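Local coordinates for protein SxtG (Microseira wollei, PDB 6U1R) that acts as an amidinotransferase in saxitoxin biosynthesis, probably moving an amidino group from a donor such as arginine to an amine by way of a covalent enzyme intermediate, at residues 132-135 and 136-139; 358-362 and 363-367. All blocks are in the same frame, centred on the assembly; numbering follows the deposited sequence.

Contact 1 of 2, residues 132-135 and 136-139; sequences AANP and RDVF
N134 and D137 share almost the same first torsion: CG stands anti to the carbonyl carbon and beside the backbone N in both, with chi1 at -60° in N134 and -61° in D137. Three residues apart on one turn, the two side chains therefore run side by side, and their flat ends, amide and carboxylate, are nearly parallel with planes 4° apart. They meet by van der Waals contact, D137 OD2 lying against N134 CB at 3.3 Å and farther from CG, at 3.8 Å. Each polar end has a partner elsewhere in the chain: N134 ND2 donates to F362 O, and D137 OD2 makes a salt bridge with R156. The turn beneath them is the short helix 135-138, held by the bonds D137 N to N134 O (3.1 Å) and V138 N to P135 O (3.2 Å). This three-residue spacing is that of a 3-10 turn. P135 suits the first position, where a ring nitrogen without hydrogen costs the helix no bond. In the pentein fold of amidinotransferases, an alpha/beta propeller with a central active site, the turn leads directly into strand 139-142. N134 touches C368 and D137 touches H264, both predicted active-site residues. R136 points elsewhere: CG is anti to the backbone N and the chain bends at chi2 and chi3, bringing all three guanidinium nitrogens to acceptors, NE to H367 O, NH1 to D372 in a salt bridge, NH2 to T370 OG1. A long cation with three donor nitrogens suits a buried site between the 363-367 loop and strand 370-375. At the far end V138 CG1 rests 3.5 Å above one face of the F139 ring, toward its rim. F139 CD2 approaches P135 O at 3.8 Å, and P135 and F139 both pack on L371.

Contact 2 of 2, residues 358-362 and 363-367; sequences SYYPF and LGSFH
G364 O is received between two tyrosines, lying near the ring plane of each at its edge: Y359 CD2 is 3.4 Å away and Y360 CD1 3.6 Å. The C-H edges of aromatic rings, slightly positive, are fitting neighbours for a carbonyl oxygen. S365 OG also lies at the edge of the Y360 ring, near its plane, 3.6 Å from CE1. The residues lie in the loop joining strand 350-354 to strand 370-375, which in this pentein-fold enzyme carries the chain to the predicted catalytic cysteine, C368. The chain turns through a 3-10 segment, closed across the two halves by L363 N donating to Y360 O at 2.8 Å, one residue on from the F362 N to Y359 O bond. L363 then takes the left-handed conformation, phi 76°, which brings its CB to 3.0 Å from F362 O. G364 follows in an extended conformation, and its lack of a side chain suits a place close to both Y359 and C368.

Farther out, Y359 stacks on F356 and its OH bonds to A133 O. F362 stacks on Y81 and packs against helix 83-102, while the neighbouring P361 has its carbonyl oxygen bonded to the OH of the same Y81. On the other flank the S365 hydroxyl, anti to the backbone N, lies over the rim of one F366 ring face. A water joins S365 to Y360, donating to Y360 OH at 2.9 Å and hydrogen-bonded to S365 OG at 2.8 Å.

Contact 1 closes more than two hundred residues before contact 2 opens, yet their centres are only about 11 Å apart, both deep in the chain. The first is a short helix ahead of strand 139-142; the second is the loop between strands 350-354 and 370-375. They meet directly: N134 OD1 packs against G364 CA at 3.4 Å, and the hydrogen bonds of Y359 OH with A133 O and of R136 NE with H367 O join the two. Contact 1 borders both C368 and H264, whose catalytic roles are predicted, while contact 2 leads straight into C368, so residues distant in sequence line one region of the probable active site.

Contact 1 of 2, residues 132-135 and 136-139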
loop_
_atom_site.group_PDB
_atom_site.type_symbol
_atom_site.label_atom_id
_atom_site.label_comp_id
_atom_site.label_asym_id
_atom_site.label_seq_id
_atom_site.Cartn_x
_atom_site.Cartn_y
_atom_site.Cartn_z
ATOM N N ALA A 132 19.328 -0.416 -0.867
ATOM C CA ALA A 132 18.596 -1.061 -1.953
ATOM C C ALA A 132 19.339 -2.290 -2.475
ATOM O O ALA A 132 19.279 -2.611 -3.663
ATOM C CB ALA A 132 18.325 -0.073 -3.087
ATOM N N ALA A 133 20.004 -3.019 -1.579
ATOM C CA ALA A 133 20.745 -4.214 -1.959
ATOM C C ALA A 133 19.838 -5.422 -2.185
ATOM O O ALA A 133 20.227 -6.343 -2.913
ATOM C CB ALA A 133 21.796 -4.539 -0.886
ATOM N N ASN A 134 18.624 -5.433 -1.627
ATOM C CA ASN A 134 17.780 -6.633 -1.605
ATOM C C ASN A 134 16.399 -6.344 -2.190
ATOM O O ASN A 134 15.409 -6.294 -1.453
ATOM C CB ASN A 134 17.618 -7.152 -0.176
ATOM C CG ASN A 134 18.932 -7.536 0.485
ATOM O OD1 ASN A 134 19.415 -8.643 0.302
ATOM N ND2 ASN A 134 19.497 -6.639 1.273
ATOM N N PRO A 135 16.288 -6.185 -3.515
ATOM C CA PRO A 135 14.953 -6.024 -4.122
ATOM C C PRO A 135 13.965 -7.126 -3.740
ATOM O O PRO A 135 12.746 -6.874 -3.661
ATOM C CB PRO A 135 15.232 -6.056 -5.636
ATOM C CG PRO A 135 16.686 -6.002 -5.805
ATOM C CD PRO A 135 17.359 -6.314 -4.514
ATOM N N ARG A 136 14.461 -8.349 -3.520
ATOM C CA ARG A 136 13.602 -9.490 -3.217
ATOM C C ARG A 136 12.807 -9.288 -1.925
ATOM O O ARG A 136 11.745 -9.892 -1.750
ATOM C CB ARG A 136 14.466 -10.759 -3.113
ATOM C CG ARG A 136 13.720 -12.080 -2.938
ATOM C CD ARG A 136 13.128 -12.616 -4.229
ATOM N NE ARG A 136 14.124 -12.749 -5.298
ATOM C CZ ARG A 136 13.847 -13.211 -6.515
ATOM N NH1 ARG A 136 12.624 -13.649 -6.799
ATOM N NH2 ARG A 136 14.790 -13.265 -7.442
ATOM N N ASP A 137 13.319 -8.481 -0.988
ATOM C CA ASP A 137 12.628 -8.304 0.293
ATOM C C ASP A 137 11.385 -7.428 0.178
ATOM O O ASP A 137 10.462 -7.550 0.993
ATOM C CB ASP A 137 13.560 -7.652 1.324
ATOM C CG ASP A 137 14.795 -8.467 1.629
ATOM O OD1 ASP A 137 14.901 -9.629 1.149
ATOM O OD2 ASP A 137 15.676 -7.934 2.367
ATOM N N VAL A 138 11.352 -6.535 -0.805
ATOM C CA VAL A 138 10.495 -5.355 -0.776
ATOM C C VAL A 138 9.249 -5.567 -1.620
ATOM O O VAL A 138 8.201 -4.965 -1.360
ATOM C CB VAL A 138 11.294 -4.127 -1.266
ATOM C CG1 VAL A 138 10.418 -2.864 -1.314
ATOM C CG2 VAL A 138 12.513 -3.921 -0.362
ATOM N N PHE A 139 9.354 -6.423 -2.646
ATOM C CA PHE A 139 8.306 -6.615 -3.644
ATOM C C PHE A 139 8.125 -8.093 -3.949
ATOM O O PHE A 139 9.103 -8.833 -4.021
ATOM C CB PHE A 139 8.624 -5.955 -4.996
ATOM C CG PHE A 139 9.077 -4.521 -4.914
ATOM C CD1 PHE A 139 8.151 -3.506 -4.828
ATOM C CD2 PHE A 139 10.421 -4.201 -4.940
ATOM C CE1 PHE A 139 8.551 -2.177 -4.781
ATOM C CE2 PHE A 139 10.834 -2.861 -4.876
ATOM C CZ PHE A 139 9.891 -1.861 -4.792
#

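Contact 2 of 2, residues 358-362 and 363-367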
loop_
_atom_site.group_PDB
_atom_site.type_symbol
_atom_site.label_atom_id
_atom_site.label_comp_id
_atom_site.label_asym_id
_atom_site.label_seq_id
_atom_site.Cartn_x
_atom_site.Cartn_y
_atom_site.Cartn_z
ATOM N N SER A 358 31.281 -10.783 -0.612
ATOM C CA SER A 358 31.307 -9.377 -0.213
ATOM C C SER A 358 29.918 -8.773 -0.145
ATOM O O SER A 358 29.758 -7.694 0.433
ATOM C CB SER A 358 32.144 -8.536 -1.181
ATOM O OG SER A 358 33.517 -8.898 -1.090
ATOM N N TYR A 359 28.928 -9.424 -0.745
ATOM C CA TYR A 359 27.549 -8.977 -0.654
ATOM C C TYR A 359 26.880 -9.416 0.639
ATOM O O TYR A 359 25.927 -8.767 1.080
ATOM C CB TYR A 359 26.768 -9.510 -1.857
ATOM C CG TYR A 359 25.690 -8.572 -2.369
ATOM C CD1 TYR A 359 26.000 -7.547 -3.265
ATOM C CD2 TYR A 359 24.356 -8.736 -1.999
ATOM C CE1 TYR A 359 25.021 -6.692 -3.757
ATOM C CE2 TYR A 359 23.370 -7.878 -2.485
ATOM C CZ TYR A 359 23.705 -6.861 -3.355
ATOM O OH TYR A 359 22.735 -6.022 -3.851
ATOM N N TYR A 360 27.372 -10.485 1.271
ATOM C CA TYR A 360 26.682 -11.044 2.430
ATOM C C TYR A 360 26.471 -10.045 3.569
ATOM O O TYR A 360 25.433 -10.144 4.247
ATOM C CB TYR A 360 27.449 -12.259 2.960
ATOM C CG TYR A 360 27.508 -13.480 2.052
ATOM C CD1 TYR A 360 26.842 -13.533 0.832
ATOM C CD2 TYR A 360 28.239 -14.590 2.438
ATOM C CE1 TYR A 360 26.920 -14.663 0.028
ATOM C CE2 TYR A 360 28.318 -15.709 1.652
ATOM C CZ TYR A 360 27.653 -15.745 0.452
ATOM O OH TYR A 360 27.723 -16.856 -0.342
ATOM N N PRO A 361 27.394 -9.119 3.864
ATOM C CA PRO A 361 27.135 -8.161 4.960
ATOM C C PRO A 361 25.964 -7.245 4.677
ATOM O O PRO A 361 25.456 -6.602 5.606
ATOM C CB PRO A 361 28.441 -7.362 5.070
ATOM C CG PRO A 361 29.454 -8.093 4.280
ATOM C CD PRO A 361 28.733 -8.936 3.280
ATOM N N PHE A 362 25.528 -7.151 3.424
ATOM C CA PHE A 362 24.331 -6.404 3.062
ATOM C C PHE A 362 23.076 -7.263 3.131
ATOM O O PHE A 362 22.020 -6.837 2.654
ATOM C CB PHE A 362 24.508 -5.797 1.670
ATOM C CG PHE A 362 25.682 -4.872 1.586
ATOM C CD1 PHE A 362 26.949 -5.382 1.338
ATOM C CD2 PHE A 362 25.531 -3.504 1.805
ATOM C CE1 PHE A 362 28.060 -4.541 1.290
ATOM C CE2 PHE A 362 26.631 -2.653 1.755
ATOM C CZ PHE A 362 27.895 -3.166 1.513
ATOM N N LEU A 363 23.195 -8.467 3.705
ATOM C CA LEU A 363 22.103 -9.347 4.102
ATOM C C LEU A 363 21.453 -10.072 2.928
ATOM O O LEU A 363 20.260 -10.410 2.986
ATOM C CB LEU A 363 21.039 -8.566 4.879
ATOM C CG LEU A 363 21.572 -7.785 6.094
ATOM C CD1 LEU A 363 20.421 -7.257 6.945
ATOM C CD2 LEU A 363 22.517 -8.632 6.928
ATOM N N GLY A 364 22.217 -10.323 1.873
ATOM C CA GLY A 364 21.704 -11.124 0.774
ATOM C C GLY A 364 22.791 -11.780 -0.051
ATOM O O GLY A 364 23.972 -11.440 0.034
ATOM N N SER A 365 22.358 -12.735 -0.880
ATOM C CA SER A 365 23.184 -13.229 -1.974
ATOM C C SER A 365 22.354 -13.111 -3.253
ATOM O O SER A 365 21.518 -12.209 -3.347
ATOM C CB SER A 365 23.666 -14.660 -1.700
ATOM O OG SER A 365 24.625 -15.077 -2.664
ATOM N N PHE A 366 22.549 -14.006 -4.233
ATOM C CA PHE A 366 22.044 -13.758 -5.591
ATOM C C PHE A 366 20.518 -13.624 -5.629
ATOM O O PHE A 366 19.975 -12.748 -6.314
ATOM C CB PHE A 366 22.475 -14.883 -6.540
ATOM C CG PHE A 366 23.945 -15.178 -6.498
ATOM C CD1 PHE A 366 24.867 -14.270 -7.006
ATOM C CD2 PHE A 366 24.410 -16.364 -5.926
ATOM C CE1 PHE A 366 26.222 -14.541 -6.951
ATOM C CE2 PHE A 366 25.741 -16.639 -5.873
ATOM C CZ PHE A 366 26.657 -15.736 -6.381
ATOM N N HIS A 367 19.804 -14.531 -4.960
ATOM C CA HIS A 367 18.349 -14.459 -4.988
ATOM C C HIS A 367 17.847 -13.197 -4.283
ATOM O O HIS A 367 16.938 -12.528 -4.782
ATOM C CB HIS A 367 17.758 -15.736 -4.382
ATOM C CG HIS A 367 16.273 -15.883 -4.557
ATOM N ND1 HIS A 367 15.377 -15.616 -3.544
ATOM C CD2 HIS A 367 15.532 -16.304 -5.610
ATOM C CE1 HIS A 367 14.149 -15.857 -3.964
ATOM N NE2 HIS A 367 14.211 -16.274 -5.217
HETATM O O HOH W 1 25.409 -17.618 -1.836
#